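Local atomic coordinates of NANS (YJHS), A 9-O-acetyl N-acetylneuraminic acid esterase (Escherichia coli O157:H7 EDL933, PDB entry 3PT5), a protein that removes the 9-O-acetyl group from 9-O-acetyl-N-acetylneuraminic acid, and is probably required for growth of the bacterium on this host sialic acid. Residues S134-G139 / C155-D160; R170-L175 / R215-Q220. All blocks are in the same frame, centred on the assembly; numbering follows the deposited sequence.

Interaction 1: S134-G139 / C155-D160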
loop_
_atom_site.group_PDB
_atom_site.type_symbol
_atom_site.label_atom_id
_atom_site.label_comp_id
_atom_site.label_asym_id
_atom_site.label_seq_id
_atom_site.Cartn_x
_atom_site.Cartn_y
_atom_site.Cartn_z
ATOM N N SER A 134 -5.247 -9.889 5.498
ATOM C CA SER A 134 -6.305 -9.236 6.252
ATOM C C SER A 134 -7.606 -9.265 5.442
ATOM O O SER A 134 -7.604 -9.410 4.202
ATOM C CB SER A 134 -5.877 -7.811 6.650
ATOM O OG SER A 134 -5.642 -7.037 5.489
ATOM N N ALA A 135 -8.732 -9.155 6.143
ATOM C CA ALA A 135 -10.032 -9.335 5.494
ATOM C C ALA A 135 -11.153 -8.749 6.325
ATOM O O ALA A 135 -10.952 -8.468 7.482
ATOM C CB ALA A 135 -10.303 -10.819 5.270
ATOM N N PHE A 136 -12.325 -8.625 5.714
ATOM C CA PHE A 136 -13.524 -8.247 6.467
ATOM C C PHE A 136 -14.247 -9.432 7.053
ATOM O O PHE A 136 -14.948 -9.284 8.065
ATOM C CB PHE A 136 -14.494 -7.466 5.583
ATOM C CG PHE A 136 -14.036 -6.059 5.295
ATOM C CD1 PHE A 136 -14.295 -5.009 6.191
ATOM C CD2 PHE A 136 -13.310 -5.780 4.136
ATOM C CE1 PHE A 136 -13.863 -3.711 5.909
ATOM C CE2 PHE A 136 -12.858 -4.475 3.852
ATOM C CZ PHE A 136 -13.143 -3.437 4.744
ATOM N N THR A 137 -14.093 -10.592 6.416
ATOM C CA THR A 137 -14.887 -11.774 6.793
ATOM C C THR A 137 -14.118 -12.899 7.497
ATOM O O THR A 137 -14.680 -13.974 7.784
ATOM C CB THR A 137 -15.734 -12.304 5.590
ATOM O OG1 THR A 137 -14.890 -12.893 4.576
ATOM C CG2 THR A 137 -16.566 -11.186 4.970
ATOM N N ALA A 138 -12.827 -12.666 7.752
ATOM C CA ALA A 138 -11.965 -13.633 8.421
ATOM C C ALA A 138 -10.763 -12.899 8.957
ATOM O O ALA A 138 -10.370 -11.855 8.421
ATOM C CB ALA A 138 -11.524 -14.703 7.453
ATOM N N GLY A 139 -10.177 -13.433 10.024
ATOM C CA GLY A 139 -8.932 -12.919 10.552
ATOM C C GLY A 139 -9.078 -12.474 11.995
ATOM O O GLY A 139 -10.107 -11.931 12.366
ATOM N N CYS A 155 -5.766 -8.594 11.876
ATOM C CA CYS A 155 -5.986 -9.069 10.502
ATOM C C CYS A 155 -7.411 -8.877 10.066
ATOM O O CYS A 155 -7.800 -9.343 9.022
ATOM C CB CYS A 155 -5.673 -10.563 10.406
ATOM S SG CYS A 155 -3.980 -11.002 10.753
ATOM N N ARG A 156 -8.208 -8.199 10.882
ATOM C CA ARG A 156 -9.611 -7.994 10.565
ATOM C C ARG A 156 -9.902 -6.530 10.248
ATOM O O ARG A 156 -9.725 -5.666 11.097
ATOM C CB ARG A 156 -10.506 -8.508 11.712
ATOM C CG ARG A 156 -12.001 -8.402 11.417
ATOM C CD ARG A 156 -12.420 -9.468 10.437
ATOM N NE ARG A 156 -12.365 -10.795 11.040
ATOM C CZ ARG A 156 -13.407 -11.612 11.130
ATOM N NH1 ARG A 156 -14.574 -11.276 10.588
ATOM N NH2 ARG A 156 -13.253 -12.803 11.713
ATOM N N TRP A 157 -10.346 -6.252 9.023
ATOM C CA TRP A 157 -10.848 -4.930 8.680
ATOM C C TRP A 157 -12.315 -4.852 9.091
ATOM O O TRP A 157 -12.987 -5.878 9.231
ATOM C CB TRP A 157 -10.709 -4.659 7.171
ATOM C CG TRP A 157 -9.287 -4.430 6.738
ATOM C CD1 TRP A 157 -8.479 -5.312 6.055
ATOM C CD2 TRP A 157 -8.500 -3.260 6.955
ATOM N NE1 TRP A 157 -7.243 -4.764 5.850
ATOM C CE2 TRP A 157 -7.221 -3.504 6.401
ATOM C CE3 TRP A 157 -8.752 -2.022 7.551
ATOM C CZ2 TRP A 157 -6.182 -2.543 6.433
ATOM C CZ3 TRP A 157 -7.722 -1.074 7.590
ATOM C CH2 TRP A 157 -6.452 -1.346 7.027
ATOM N N GLY A 158 -12.804 -3.632 9.297
ATOM C CA GLY A 158 -14.205 -3.395 9.655
ATOM C C GLY A 158 -14.257 -2.205 10.592
ATOM O O GLY A 158 -13.279 -1.889 11.245
ATOM N N THR A 159 -15.388 -1.526 10.668
ATOM C CA THR A 159 -15.438 -0.350 11.521
ATOM C C THR A 159 -15.089 -0.755 12.961
ATOM O O THR A 159 -15.550 -1.792 13.449
ATOM C CB THR A 159 -16.798 0.349 11.418
ATOM O OG1 THR A 159 -17.161 0.452 10.026
ATOM C CG2 THR A 159 -16.696 1.752 12.022
ATOM N N ASP A 160 -14.216 0.047 13.568
ATOM C CA ASP A 160 -13.679 -0.100 14.941
ATOM C C ASP A 160 -12.749 -1.272 15.311
ATOM O O ASP A 160 -12.366 -1.425 16.482
ATOM C CB ASP A 160 -14.766 0.123 15.996
ATOM C CG ASP A 160 -15.343 1.542 15.933
ATOM O OD1 ASP A 160 -14.572 2.525 15.723
ATOM O OD2 ASP A 160 -16.570 1.663 16.082
HETATM O O HOH W 1 -15.425 -6.879 9.427
#

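Interaction 2: R170-L175 / R215-Q220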
loop_
_atom_site.group_PDB
_atom_site.type_symbol
_atom_site.label_atom_id
_atom_site.label_comp_id
_atom_site.label_asym_id
_atom_site.label_seq_id
_atom_site.Cartn_x
_atom_site.Cartn_y
_atom_site.Cartn_z
ATOM N N ARG A 170 -3.546 7.031 12.293
ATOM C CA ARG A 170 -2.349 7.435 11.558
ATOM C C ARG A 170 -2.630 8.522 10.515
ATOM O O ARG A 170 -1.814 9.402 10.326
ATOM C CB ARG A 170 -1.679 6.228 10.901
ATOM C CG ARG A 170 -0.885 5.457 11.882
ATOM C CD ARG A 170 -0.538 4.101 11.399
ATOM N NE ARG A 170 0.469 3.989 10.348
ATOM C CZ ARG A 170 1.776 4.164 10.492
ATOM N NH1 ARG A 170 2.303 4.671 11.615
ATOM N NH2 ARG A 170 2.560 3.888 9.479
ATOM N N THR A 171 -3.775 8.443 9.843
ATOM C CA THR A 171 -4.147 9.488 8.885
ATOM C C THR A 171 -4.335 10.825 9.599
ATOM O O THR A 171 -3.843 11.870 9.127
ATOM C CB THR A 171 -5.406 9.100 8.093
ATOM O OG1 THR A 171 -5.119 7.917 7.347
ATOM C CG2 THR A 171 -5.824 10.212 7.109
ATOM N N ARG A 172 -5.016 10.781 10.746
ATOM C CA ARG A 172 -5.229 11.999 11.536
ATOM C C ARG A 172 -3.896 12.558 11.986
ATOM O O ARG A 172 -3.686 13.755 11.894
ATOM C CB ARG A 172 -6.050 11.694 12.776
ATOM C CG ARG A 172 -7.520 11.647 12.577
ATOM C CD ARG A 172 -8.151 11.221 13.898
ATOM N NE ARG A 172 -9.598 11.394 13.898
ATOM C CZ ARG A 172 -10.448 10.662 14.614
ATOM N NH1 ARG A 172 -10.005 9.684 15.402
ATOM N NH2 ARG A 172 -11.752 10.919 14.542
ATOM N N ALA A 173 -2.993 11.688 12.450
ATOM C CA ALA A 173 -1.688 12.095 12.968
ATOM C C ALA A 173 -0.907 12.808 11.888
ATOM O O ALA A 173 -0.199 13.782 12.154
ATOM C CB ALA A 173 -0.887 10.885 13.481
ATOM N N ALA A 174 -1.035 12.312 10.656
ATOM C CA ALA A 174 -0.315 12.905 9.544
ATOM C C ALA A 174 -0.801 14.328 9.264
ATOM O O ALA A 174 0.004 15.212 8.936
ATOM C CB ALA A 174 -0.451 12.031 8.300
ATOM N N LEU A 175 -2.105 14.535 9.392
ATOM C CA LEU A 175 -2.720 15.855 9.150
ATOM C C LEU A 175 -2.465 16.823 10.300
ATOM O O LEU A 175 -2.147 17.999 10.079
ATOM C CB LEU A 175 -4.213 15.723 8.823
ATOM C CG LEU A 175 -4.507 14.882 7.555
ATOM C CD1 LEU A 175 -6.011 14.677 7.339
ATOM C CD2 LEU A 175 -3.851 15.476 6.303
ATOM N N ARG A 215 -14.776 8.670 6.783
ATOM C CA ARG A 215 -15.140 10.032 6.377
ATOM C C ARG A 215 -15.743 10.836 7.532
ATOM O O ARG A 215 -15.399 12.010 7.698
ATOM C CB ARG A 215 -16.050 9.996 5.150
ATOM C CG ARG A 215 -15.292 9.519 3.923
ATOM C CD ARG A 215 -16.176 9.311 2.696
ATOM N NE ARG A 215 -15.326 9.080 1.528
ATOM C CZ ARG A 215 -15.733 8.779 0.289
ATOM N NH1 ARG A 215 -17.020 8.659 -0.031
ATOM N NH2 ARG A 215 -14.806 8.601 -0.661
ATOM N N ARG A 216 -16.577 10.188 8.350
ATOM C CA ARG A 216 -17.113 10.822 9.553
ATOM C C ARG A 216 -15.955 11.200 10.475
ATOM O O ARG A 216 -15.865 12.347 10.928
ATOM C CB ARG A 216 -18.114 9.910 10.287
ATOM C CG ARG A 216 -19.449 9.723 9.547
ATOM C CD ARG A 216 -20.520 9.064 10.419
ATOM N NE ARG A 216 -20.199 7.670 10.744
ATOM C CZ ARG A 216 -20.543 6.615 10.006
ATOM N NH1 ARG A 216 -21.232 6.768 8.883
ATOM N NH2 ARG A 216 -20.202 5.398 10.405
ATOM N N ASP A 217 -15.031 10.258 10.690
ATOM C CA ASP A 217 -13.921 10.444 11.625
ATOM C C ASP A 217 -12.850 11.467 11.201
ATOM O O ASP A 217 -12.100 11.967 12.052
ATOM C CB ASP A 217 -13.262 9.091 11.956
ATOM C CG ASP A 217 -14.142 8.201 12.830
ATOM O OD1 ASP A 217 -15.117 8.698 13.425
ATOM O OD2 ASP A 217 -13.863 6.992 12.928
ATOM N N LEU A 218 -12.783 11.785 9.908
ATOM C CA LEU A 218 -11.782 12.713 9.382
ATOM C C LEU A 218 -12.383 14.062 8.983
ATOM O O LEU A 218 -11.649 15.030 8.768
ATOM C CB LEU A 218 -11.048 12.094 8.176
ATOM C CG LEU A 218 -9.860 11.168 8.454
ATOM C CD1 LEU A 218 -8.752 11.956 9.131
ATOM C CD2 LEU A 218 -10.250 9.950 9.299
ATOM N N LYS A 219 -13.713 14.124 8.934
ATOM C CA LYS A 219 -14.450 15.284 8.424
ATOM C C LYS A 219 -14.031 16.629 9.032
ATOM O O LYS A 219 -13.970 17.647 8.329
ATOM C CB LYS A 219 -15.948 15.078 8.632
ATOM C CG LYS A 219 -16.838 15.962 7.763
ATOM C CD LYS A 219 -18.293 15.790 8.139
ATOM C CE LYS A 219 -19.223 16.282 7.032
ATOM N NZ LYS A 219 -19.438 15.238 5.986
ATOM N N GLN A 220 -13.738 16.616 10.330
ATOM C CA GLN A 220 -13.365 17.821 11.073
ATOM C C GLN A 220 -12.042 18.446 10.617
ATOM O O GLN A 220 -11.721 19.583 10.996
ATOM C CB GLN A 220 -13.313 17.520 12.569
ATOM C CG GLN A 220 -12.222 16.551 12.983
ATOM C CD GLN A 220 -12.115 16.426 14.490
ATOM O OE1 GLN A 220 -13.007 16.864 15.225
ATOM N NE2 GLN A 220 -11.023 15.832 14.961
#

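Interaction 1: S134-G139 / C155-D160
Two loop segments are joined here by a single beta bridge between Ala135 and Arg156: 134-139 follows strand 122-130 of the central sheet, and 155-160 leads toward helix 162-176. The bridge rests on two backbone hydrogen bonds, Ala135 N to Cys155 O (3.0 Å) and Trp157 N to Ala135 O (2.8 Å). Side chains add to the bridge. The long arm of Arg156 bends at chi2 and chi3 and folds back against the backbone of 136-139. Its NE donates to Gly139 O at 2.9 Å along a nearly straight path (166°), on a carbonyl lone pair and in the guanidinium plane; NH2 adds a weak bond to the same oxygen. NH1 reaches Phe136 O at 3.2 Å from above the carbonyl plane, while the peptide carbon of Thr137 and the nitrogen of Ala138 lie against one guanidinium face. Bonds from NE and NH1 to two different carbonyls thus fix the rotation of the group. In this SGNH-hydrolase fold, with its mainly parallel sheet flanked by helices, such loops are built on the ends of strands, and here the indole of Trp157 ties one of them down. Its NE1 donates to Ser134 OG (2.8 Å, 134°), a hydroxyl also bonded to Arg131 O. Trp157 CB sits over the centre of the Phe136 ring, a CH-pi contact of 3.6 Å to the centroid, whereas the two ring systems meet obliquely. His203 packs edge-to-face with the Phe136 ring, and Trp188 likewise with Trp157. A water donates to both Phe136 O and Trp157 O, the latter at 2.6 Å, linking the carbonyls beyond the bridge. Gly139 brings its CA to 4.0 Å from Cys155 CB.

Interaction 2: R170-L175 / R215-Q220
Helices 162-176 and 203-218 of the alpha/beta fold come together here, and Leu218, in the last part of the second helix, meets the first through one methyl. Its CD1 comes within 3.7 Å of Arg172 CG and 4.0 Å of Thr171 CG2, with Leu175 CD1 at 4.3 Å: a single branch touching three residues on neighbouring turns. The threonine and leucine side chains cross at about a right angle. Thr171 turns its methyl, anti to its own nitrogen, to this apolar patch; its OG1 is bonded instead to Leu167 O and Thr25 OG1. Phe183 of the central sheet lies against both Thr171 and Leu175. Beyond the methyl contact, Arg172 runs out extended from CG to NE and grips the backbone of the other helix. Its NH2 donates to Asp217 O at 2.7 Å, in the carbonyl plane on a lone pair, though the N-H path is bent (134°) and the oxygen stands 27° out of the guanidinium plane; NE adds a weak bond of 3.2 Å to the same atom. The Asp217 carboxylate turns elsewhere, to Tyr164 OH, and its OD1 remains 4.2 Å from Arg172 NH2, too far for an ion pair in contact. The arginine is therefore held by a backbone carbonyl of the helix, with NH2 the main donor, and the nearby carboxylate would probably add only a longer-range electrostatic attraction.

From the N terminus, the chain leaves strand 122-130, enters 134-139, passes through the small hairpin of strands 144-145 and 149-150, and returns at 155-160, where interaction 1 closes that loop. It then runs into helix 162-176, enters the sheet as strand 182-189, and reaches helix 203-218, whose end closes the longer loop of interaction 2. The two contacts are in series, neither nested nor crossed, with centres about 20 Å apart and nearest atoms about 5 Å apart. Both helices are shared: Leu163 and Leu167 of 162-176 and His206 and Met210 of 203-218 touch side chains of interaction 1, while later residues of each helix form interaction 2.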